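Local coordinates for enoyl-CoA hydratase/isomerase family protein (Bacillus anthracis, PDB 3KQF), which probably adds water to the double bond of 2-enoyl-CoA thioesters to give 3-hydroxyacyl-CoA, as an enoyl-CoA hydratase of the crotonase superfamily, at residues T54-L59 and E202-N207; L37-Q42 and V88-T93; I128-A133 and H191-K196. All blocks are in the same frame, centred on the assembly; numbering follows the deposited sequence. Where two conformers were deposited one is given.

Contact 1 (T54-L59 and E202-N207)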
loop_
_atom_site.group_PDB
_atom_site.type_symbol
_atom_site.label_atom_id
_atom_site.label_comp_id
_atom_site.label_asym_id
_atom_site.label_seq_id
_atom_site.Cartn_x
_atom_site.Cartn_y
_atom_site.Cartn_z
ATOM N N THR A 54 31.638 3.408 -0.319
ATOM C CA THR A 54 30.459 4.165 0.140
ATOM C C THR A 54 29.275 3.228 0.311
ATOM O O THR A 54 28.816 2.606 -0.649
ATOM C CB THR A 54 30.109 5.297 -0.823
ATOM O OG1 THR A 54 31.207 6.214 -0.867
ATOM C CG2 THR A 54 28.854 6.042 -0.360
ATOM N N ARG A 55 28.770 3.141 1.542
ATOM C CA ARG A 55 27.690 2.199 1.839
ATOM C C ARG A 55 26.295 2.786 1.945
ATOM O O ARG A 55 25.329 2.059 1.776
ATOM C CB ARG A 55 28.011 1.426 3.122
ATOM C CG ARG A 55 29.237 0.509 2.996
ATOM C CD ARG A 55 29.598 -0.182 4.304
ATOM N NE ARG A 55 30.811 -0.994 4.151
ATOM C CZ ARG A 55 31.284 -1.836 5.059
ATOM N NH1 ARG A 55 30.659 -2.024 6.221
ATOM N NH2 ARG A 55 32.390 -2.514 4.793
ATOM N N VAL A 56 26.199 4.078 2.241
ATOM C CA VAL A 56 24.924 4.749 2.415
ATOM C C VAL A 56 25.125 6.190 2.027
ATOM O O VAL A 56 26.213 6.779 2.260
ATOM C CB VAL A 56 24.439 4.733 3.900
ATOM C CG1 VAL A 56 23.061 5.370 4.020
ATOM C CG2 VAL A 56 24.405 3.326 4.476
ATOM N N VAL A 57 24.062 6.767 1.489
ATOM C CA VAL A 57 24.033 8.152 1.076
ATOM C C VAL A 57 22.910 8.900 1.803
ATOM O O VAL A 57 21.782 8.377 1.978
ATOM C CB VAL A 57 23.741 8.250 -0.459
ATOM C CG1 VAL A 57 23.643 9.720 -0.911
ATOM C CG2 VAL A 57 24.810 7.488 -1.255
ATOM N N ILE A 58 23.211 10.119 2.216
ATOM C CA ILE A 58 22.200 10.999 2.823
ATOM C C ILE A 58 22.010 12.203 1.888
ATOM O O ILE A 58 22.991 12.803 1.442
ATOM C CB ILE A 58 22.626 11.491 4.223
ATOM C CG1 ILE A 58 22.748 10.319 5.178
ATOM C CG2 ILE A 58 21.591 12.503 4.766
ATOM C CD1 ILE A 58 23.492 10.657 6.497
ATOM N N LEU A 59 20.759 12.537 1.592
ATOM C CA LEU A 59 20.443 13.663 0.728
ATOM C C LEU A 59 19.678 14.680 1.568
ATOM O O LEU A 59 18.664 14.344 2.178
ATOM C CB LEU A 59 19.613 13.189 -0.470
ATOM C CG LEU A 59 19.308 14.206 -1.570
ATOM C CD1 LEU A 59 20.593 14.841 -2.100
ATOM C CD2 LEU A 59 18.509 13.538 -2.713
ATOM N N GLU A 202 24.726 5.062 9.817
ATOM C CA GLU A 202 25.802 4.275 10.445
ATOM C C GLU A 202 25.356 2.846 10.736
ATOM O O GLU A 202 26.134 1.903 10.578
ATOM C CB GLU A 202 26.312 4.937 11.744
ATOM C CG GLU A 202 27.138 6.184 11.536
ATOM C CD GLU A 202 27.545 6.831 12.845
ATOM O OE1 GLU A 202 26.863 6.613 13.879
ATOM O OE2 GLU A 202 28.530 7.581 12.829
ATOM N N LYS A 203 24.116 2.677 11.180
ATOM C CA LYS A 203 23.604 1.333 11.422
ATOM C C LYS A 203 23.596 0.531 10.131
ATOM O O LYS A 203 24.107 -0.586 10.080
ATOM C CB LYS A 203 22.195 1.359 12.008
ATOM C CG LYS A 203 21.574 -0.034 12.196
ATOM C CD LYS A 203 22.475 -0.978 12.991
ATOM C CE LYS A 203 21.756 -2.262 13.333
ATOM N NZ LYS A 203 22.521 -3.216 14.174
ATOM N N ILE A 204 23.039 1.112 9.077
ATOM C CA ILE A 204 22.967 0.411 7.778
ATOM C C ILE A 204 24.377 0.116 7.265
ATOM O O ILE A 204 24.638 -0.976 6.746
ATOM C CB ILE A 204 22.134 1.214 6.754
ATOM C CG1 ILE A 204 20.695 1.317 7.246
ATOM C CG2 ILE A 204 22.174 0.538 5.384
ATOM C CD1 ILE A 204 19.793 2.292 6.453
ATOM N N ALA A 205 25.293 1.068 7.457
ATOM C CA ALA A 205 26.692 0.884 7.062
ATOM C C ALA A 205 27.394 -0.257 7.811
ATOM O O ALA A 205 28.394 -0.788 7.317
ATOM C CB ALA A 205 27.480 2.200 7.253
ATOM N N SER A 206 26.940 -0.585 9.028
ATOM C CA SER A 206 27.548 -1.678 9.798
ATOM C C SER A 206 27.013 -3.061 9.363
ATOM O O SER A 206 27.560 -4.091 9.757
ATOM C CB SER A 206 27.363 -1.471 11.315
ATOM O OG SER A 206 25.987 -1.567 11.674
ATOM N N ASN A 207 25.935 -3.092 8.587
ATOM C CA ASN A 207 25.408 -4.361 8.073
ATOM C C ASN A 207 26.194 -4.779 6.827
ATOM O O ASN A 207 27.013 -4.001 6.309
ATOM C CB ASN A 207 23.907 -4.266 7.824
ATOM C CG ASN A 207 23.134 -4.117 9.108
ATOM O OD1 ASN A 207 23.627 -4.507 10.187
ATOM N ND2 ASN A 207 21.931 -3.538 9.021
#
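Arg55 and Ala205 make the polar half of this contact. From the loop that leads into strand 56-61, the Arg55 chain runs extended from CG to NE and brings NH1 within 2.8 Å of Ala205 O, a hydrogen bond with an N-H...O angle of 162°. The oxygen meets the guanidinium at its edge and in its plane, while NH1 sits nearly along the C=O axis (C=O...N 179°). NH2 of the same group bonds to Tyr262 O, and the two bonds together should limit rotation of the guanidinium.

The apolar half centres on one methyl. Val56 CG1 stands anti to the backbone N (chi1 -177°), which leaves CG2 as the branch turned to the helix. It meets Ile204 CG2 at 3.7 Å, the two side chains nearly perpendicular, and Val56 CG2 also lies 4.3 Å from Ala205 CB. Arg55 CB approaches Ala205 CB to 4.2 Å.

Just past the helix end, Asn207 ND2 bonds to Tyr168 O and Thr169 O of the second subunit, on whose Thr169 Ile204 also packs. A helix laid on the central sheet close to a subunit interface is in keeping with the crotonase fold and its oligomeric assembly.

Contact 2 (L37-Q42 and V88-T93)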
loop_
_atom_site.group_PDB
_atom_site.type_symbol
_atom_site.label_atom_id
_atom_site.label_comp_id
_atom_site.label_asym_id
_atom_site.label_seq_id
_atom_site.Cartn_x
_atom_site.Cartn_y
_atom_site.Cartn_z
ATOM N N LEU A 37 22.385 23.124 -11.082
ATOM C CA LEU A 37 22.410 22.240 -9.909
ATOM C C LEU A 37 22.193 20.789 -10.326
ATOM O O LEU A 37 22.895 19.893 -9.853
ATOM C CB LEU A 37 21.372 22.665 -8.867
ATOM C CG LEU A 37 21.185 21.770 -7.623
ATOM C CD1 LEU A 37 20.606 22.563 -6.449
ATOM C CD2 LEU A 37 20.292 20.555 -7.925
ATOM N N LEU A 38 21.257 20.556 -11.245
ATOM C CA LEU A 38 20.976 19.190 -11.708
ATOM C C LEU A 38 22.211 18.565 -12.367
ATOM O O LEU A 38 22.492 17.384 -12.153
ATOM C CB LEU A 38 19.751 19.161 -12.632
ATOM C CG LEU A 38 18.424 19.536 -11.958
ATOM C CD1 LEU A 38 17.352 19.703 -13.017
ATOM C CD2 LEU A 38 17.979 18.526 -10.898
ATOM N N GLU A 39 22.955 19.365 -13.137
ATOM C CA GLU A 39 24.213 18.924 -13.774
ATOM C C GLU A 39 25.227 18.435 -12.729
ATOM O O GLU A 39 25.800 17.352 -12.871
ATOM C CB GLU A 39 24.830 20.074 -14.585
ATOM C CG GLU A 39 26.237 19.816 -15.148
ATOM C CD GLU A 39 26.277 18.738 -16.210
ATOM O OE1 GLU A 39 25.201 18.346 -16.720
ATOM O OE2 GLU A 39 27.398 18.298 -16.553
ATOM N N GLU A 40 25.446 19.242 -11.691
ATOM C CA GLU A 40 26.377 18.881 -10.611
ATOM C C GLU A 40 25.936 17.638 -9.843
ATOM O O GLU A 40 26.770 16.787 -9.477
ATOM C CB GLU A 40 26.569 20.048 -9.631
ATOM C CG GLU A 40 27.332 21.204 -10.209
ATOM C CD GLU A 40 27.561 22.337 -9.227
ATOM O OE1 GLU A 40 27.002 22.304 -8.117
ATOM O OE2 GLU A 40 28.332 23.267 -9.568
ATOM N N LEU A 41 24.637 17.543 -9.580
ATOM C CA LEU A 41 24.092 16.417 -8.862
ATOM C C LEU A 41 24.264 15.135 -9.683
ATOM O O LEU A 41 24.687 14.121 -9.152
ATOM C CB LEU A 41 22.630 16.679 -8.474
ATOM C CG LEU A 41 21.951 15.679 -7.549
ATOM C CD1 LEU A 41 22.772 15.393 -6.280
ATOM C CD2 LEU A 41 20.557 16.221 -7.187
ATOM N N GLN A 42 23.976 15.184 -10.983
ATOM C CA GLN A 42 24.164 14.013 -11.837
ATOM C C GLN A 42 25.629 13.555 -11.859
ATOM O O GLN A 42 25.902 12.367 -11.861
ATOM C CB GLN A 42 23.684 14.279 -13.266
ATOM C CG GLN A 42 22.166 14.466 -13.416
ATOM C CD GLN A 42 21.731 14.637 -14.868
ATOM O OE1 GLN A 42 22.558 14.675 -15.770
ATOM N NE2 GLN A 42 20.421 14.746 -15.093
ATOM N N VAL A 88 12.440 19.234 -17.904
ATOM C CA VAL A 88 11.697 18.178 -17.210
ATOM C C VAL A 88 12.484 16.869 -17.348
ATOM O O VAL A 88 12.575 16.093 -16.390
ATOM C CB VAL A 88 10.245 18.054 -17.707
ATOM C CG1 VAL A 88 9.468 17.101 -16.847
ATOM C CG2 VAL A 88 9.561 19.415 -17.648
ATOM N N SER A 89 13.107 16.656 -18.508
ATOM C CA SER A 89 13.930 15.470 -18.719
ATOM C C SER A 89 15.120 15.417 -17.749
ATOM O O SER A 89 15.445 14.351 -17.195
ATOM C CB SER A 89 14.413 15.399 -20.162
ATOM O OG SER A 89 15.259 14.280 -20.327
HETATM N N MSE A 90 15.762 16.563 -17.546
HETATM C CA MSE A 90 16.892 16.650 -16.633
HETATM C C MSE A 90 16.487 16.280 -15.205
HETATM O O MSE A 90 17.195 15.528 -14.530
HETATM C CB MSE A 90 17.503 18.054 -16.688
HETATM C CG MSE A 90 18.262 18.305 -17.960
HETATM SE SE MSE A 90 19.799 17.113 -18.062
HETATM C CE MSE A 90 20.819 17.851 -16.575
ATOM N N ILE A 91 15.343 16.795 -14.754
ATOM C CA ILE A 91 14.853 16.496 -13.411
ATOM C C ILE A 91 14.482 15.016 -13.300
ATOM O O ILE A 91 14.937 14.337 -12.388
ATOM C CB ILE A 91 13.626 17.331 -12.989
ATOM C CG1 ILE A 91 13.939 18.823 -13.014
ATOM C CG2 ILE A 91 13.216 16.979 -11.556
ATOM C CD1 ILE A 91 12.810 19.672 -12.452
ATOM N N ARG A 92 13.723 14.488 -14.253
ATOM C CA ARG A 92 13.302 13.093 -14.113
ATOM C C ARG A 92 14.492 12.123 -14.174
ATOM O O ARG A 92 14.528 11.156 -13.417
ATOM C CB ARG A 92 12.175 12.703 -15.086
ATOM C CG ARG A 92 12.560 12.353 -16.472
ATOM C CD ARG A 92 11.349 11.679 -17.163
ATOM N NE ARG A 92 10.153 12.521 -17.108
ATOM C CZ ARG A 92 9.800 13.424 -18.020
ATOM N NH1 ARG A 92 10.535 13.621 -19.116
ATOM N NH2 ARG A 92 8.691 14.133 -17.838
ATOM N N THR A 93 15.485 12.422 -15.017
ATOM C CA THR A 93 16.693 11.588 -15.127
ATOM C C THR A 93 17.472 11.576 -13.809
ATOM O O THR A 93 17.998 10.549 -13.381
ATOM C CB THR A 93 17.597 12.090 -16.253
ATOM O OG1 THR A 93 16.932 11.866 -17.503
ATOM C CG2 THR A 93 18.930 11.343 -16.279
#
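Gln42 NE2, carried across to helix 81-99 by an extended chain, is met by several groups there. It gives a hydrogen bond to Thr94 OG1, just beyond segment 88-93, and stands 3.4 Å from Met90 O, the carbonyl to which the Thr94 hydroxyl is itself bonded. Thr93 adds an apolar neighbour, its CG2 lying 3.9 Å from Gln42 NE2. The hydroxyl of Thr93 bonds through OG1 to Ser89 O at 2.9 Å, which should fix the rotation of its side chain, and Thr93 N reaches the same oxygen from the opposite face of the carbonyl plane.

Leu38 makes the apolar core. With CG anti to the carbonyl carbon (chi1 -65°), its CD1 comes to 3.5 Å from Ile91 CG1, the two side chains meeting at a slant, and lies 4.0 Å from Met90 CB. Met90 is a selenomethionine that bends twice, at chi2 and chi3, to set CE crosswise next to the Gln42 amide; since it has two deposited conformers, this last touch is less certain.

The short segments run at 31° to each other with axes 10.1 Å apart. Val88 and Arg92 pack on Tyr238 and Lys235 of the third subunit. Leu38 and Gln42 turn to helix 81-99 while Leu37 and Leu41 turn to strand 19-24 of the sheet, a two-helix layer consistent with the crotonase fold.

Contact 3 (I128-A133 and H191-K196)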
loop_
_atom_site.group_PDB
_atom_site.type_symbol
_atom_site.label_atom_id
_atom_site.label_comp_id
_atom_site.label_asym_id
_atom_site.label_seq_id
_atom_site.Cartn_x
_atom_site.Cartn_y
_atom_site.Cartn_z
ATOM N N ILE A 128 13.464 10.889 6.505
ATOM C CA ILE A 128 13.434 11.410 7.883
ATOM C C ILE A 128 13.116 12.894 7.700
ATOM O O ILE A 128 13.805 13.579 6.936
ATOM C CB ILE A 128 14.768 11.315 8.596
ATOM C CG1 ILE A 128 15.332 9.893 8.580
ATOM C CG2 ILE A 128 14.630 11.838 10.072
ATOM C CD1 ILE A 128 16.753 9.826 9.088
ATOM N N ALA A 129 12.098 13.396 8.382
ATOM C CA ALA A 129 11.711 14.809 8.292
ATOM C C ALA A 129 11.832 15.587 9.595
ATOM O O ALA A 129 11.557 15.069 10.658
ATOM C CB ALA A 129 10.288 14.923 7.833
ATOM N N ALA A 130 12.176 16.865 9.467
ATOM C CA ALA A 130 12.194 17.773 10.587
ATOM C C ALA A 130 10.736 17.997 10.966
ATOM O O ALA A 130 9.868 18.008 10.081
ATOM C CB ALA A 130 12.830 19.111 10.194
ATOM N N GLU A 131 10.475 18.187 12.258
ATOM C CA GLU A 131 9.122 18.471 12.759
ATOM C C GLU A 131 8.520 19.664 12.047
ATOM O O GLU A 131 7.300 19.741 11.882
ATOM C CB GLU A 131 9.123 18.780 14.282
ATOM C CG GLU A 131 9.250 17.571 15.191
ATOM C CD GLU A 131 9.169 17.930 16.677
ATOM O OE1 GLU A 131 9.965 18.769 17.143
ATOM O OE2 GLU A 131 8.317 17.353 17.387
ATOM N N SER A 132 9.382 20.598 11.635
ATOM C CA SER A 132 8.941 21.838 10.996
ATOM C C SER A 132 8.869 21.772 9.469
ATOM O O SER A 132 8.515 22.767 8.834
ATOM C CB SER A 132 9.860 22.996 11.425
ATOM O OG SER A 132 11.215 22.687 11.130
ATOM N N ALA A 133 9.204 20.628 8.880
ATOM C CA ALA A 133 9.152 20.472 7.431
ATOM C C ALA A 133 7.727 20.384 6.929
ATOM O O ALA A 133 6.789 20.066 7.671
ATOM C CB ALA A 133 9.937 19.231 6.976
ATOM N N HIS A 191 16.825 20.593 14.770
ATOM C CA HIS A 191 18.167 20.672 15.319
ATOM C C HIS A 191 18.810 19.291 15.526
ATOM O O HIS A 191 20.019 19.207 15.705
ATOM C CB HIS A 191 18.194 21.518 16.596
ATOM C CG HIS A 191 17.297 21.012 17.678
ATOM N ND1 HIS A 191 15.939 21.247 17.688
ATOM C CD2 HIS A 191 17.564 20.302 18.801
ATOM C CE1 HIS A 191 15.407 20.698 18.764
ATOM N NE2 HIS A 191 16.369 20.114 19.453
ATOM N N LEU A 192 18.007 18.221 15.472
ATOM C CA LEU A 192 18.509 16.853 15.612
ATOM C C LEU A 192 18.432 16.031 14.308
ATOM O O LEU A 192 18.765 14.843 14.281
ATOM C CB LEU A 192 17.738 16.134 16.726
ATOM C CG LEU A 192 18.020 16.702 18.127
ATOM C CD1 LEU A 192 17.170 16.037 19.203
ATOM C CD2 LEU A 192 19.508 16.582 18.472
ATOM N N LEU A 193 18.012 16.663 13.225
ATOM C CA LEU A 193 17.842 15.945 11.957
ATOM C C LEU A 193 19.144 15.329 11.446
ATOM O O LEU A 193 19.188 14.165 11.072
ATOM C CB LEU A 193 17.252 16.883 10.919
ATOM C CG LEU A 193 17.048 16.317 9.520
ATOM C CD1 LEU A 193 16.171 15.061 9.564
ATOM C CD2 LEU A 193 16.449 17.363 8.635
ATOM N N GLU A 194 20.215 16.102 11.464
ATOM C CA GLU A 194 21.485 15.598 10.973
ATOM C C GLU A 194 21.998 14.396 11.764
ATOM O O GLU A 194 22.419 13.410 11.163
ATOM C CB GLU A 194 22.536 16.703 10.970
ATOM C CG GLU A 194 23.756 16.336 10.148
ATOM C CD GLU A 194 24.711 17.498 9.992
ATOM O OE1 GLU A 194 25.237 17.986 11.014
ATOM O OE2 GLU A 194 24.949 17.898 8.834
ATOM N N GLU A 195 21.974 14.452 13.097
ATOM C CA GLU A 195 22.496 13.310 13.862
ATOM C C GLU A 195 21.605 12.075 13.706
ATOM O O GLU A 195 22.113 10.971 13.649
ATOM C CB GLU A 195 22.804 13.616 15.348
ATOM C CG GLU A 195 21.643 13.690 16.315
ATOM C CD GLU A 195 22.116 13.738 17.784
ATOM O OE1 GLU A 195 23.332 13.546 18.040
ATOM O OE2 GLU A 195 21.271 13.949 18.681
ATOM N N LYS A 196 20.293 12.261 13.602
ATOM C CA LYS A 196 19.387 11.122 13.405
ATOM C C LYS A 196 19.676 10.419 12.052
ATOM O O LYS A 196 19.686 9.181 11.967
ATOM C CB LYS A 196 17.935 11.586 13.447
ATOM C CG LYS A 196 16.874 10.454 13.313
ATOM C CD LYS A 196 16.884 9.527 14.525
ATOM C CE LYS A 196 15.728 8.533 14.485
ATOM N NZ LYS A 196 15.704 7.660 15.695
#
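Ile128 and Leu193 form the tight centre of this junction, where, in the crotonase fold, strand 126-130 of the central sheet is covered by the first turn of helix 193-206. Ile128 CG2 comes to 3.6 Å from Leu193 CD1, the two side chains lying side by side but pointing opposite ways. Leu193 reaches this position because its CG stands anti to the backbone N (chi1 178°), which drives the branched end down onto the strand. One branch, CD1, also lies 3.8 Å from Ile128 O; the other, CD2, faces Ala130 CB at 4.3 Å. Neighbouring strands complete the seat, with Val188 and Ala108 both touching Leu193. The contact is apolar throughout, with no hydrogen bond between the segments.

The margins are looser. Lys196 sets out toward the strand, lends its CG to Ile128 CG2 at 4.2 Å, then bends at chi2 and carries its amine away. Beyond Ala130 the chain leaves the sheet in a type I beta turn ending at Ala133, and its exposed Glu131 approaches His191 without touching it: Glu131 OE1 and His191 ND1 stay 6.5 Å apart. What closes the turn is the bond from Ala133 N to Ala130 O, 3.0 Å long.

Contacts 1 and 3 use opposite ends of one helix, 193-206, against the same six-stranded sheet, their centres 17 Å apart; both segments of contact 3 fall between those of contact 1 along the chain. Contact 2 belongs to the other side of that sheet: Leu59, next to the helix-facing Ile58, touches Ile22, on which Leu41 also packs. Its centre lies 24 Å from that of contact 1 and 25 Å from that of contact 3, and its nearest atoms come within about 5 Å of contact 1, without touching, but only about 15 Å of contact 3. The example illustrates a sheet covered by helices on both faces, with contacts 1 and 2 bordering different neighbouring subunits.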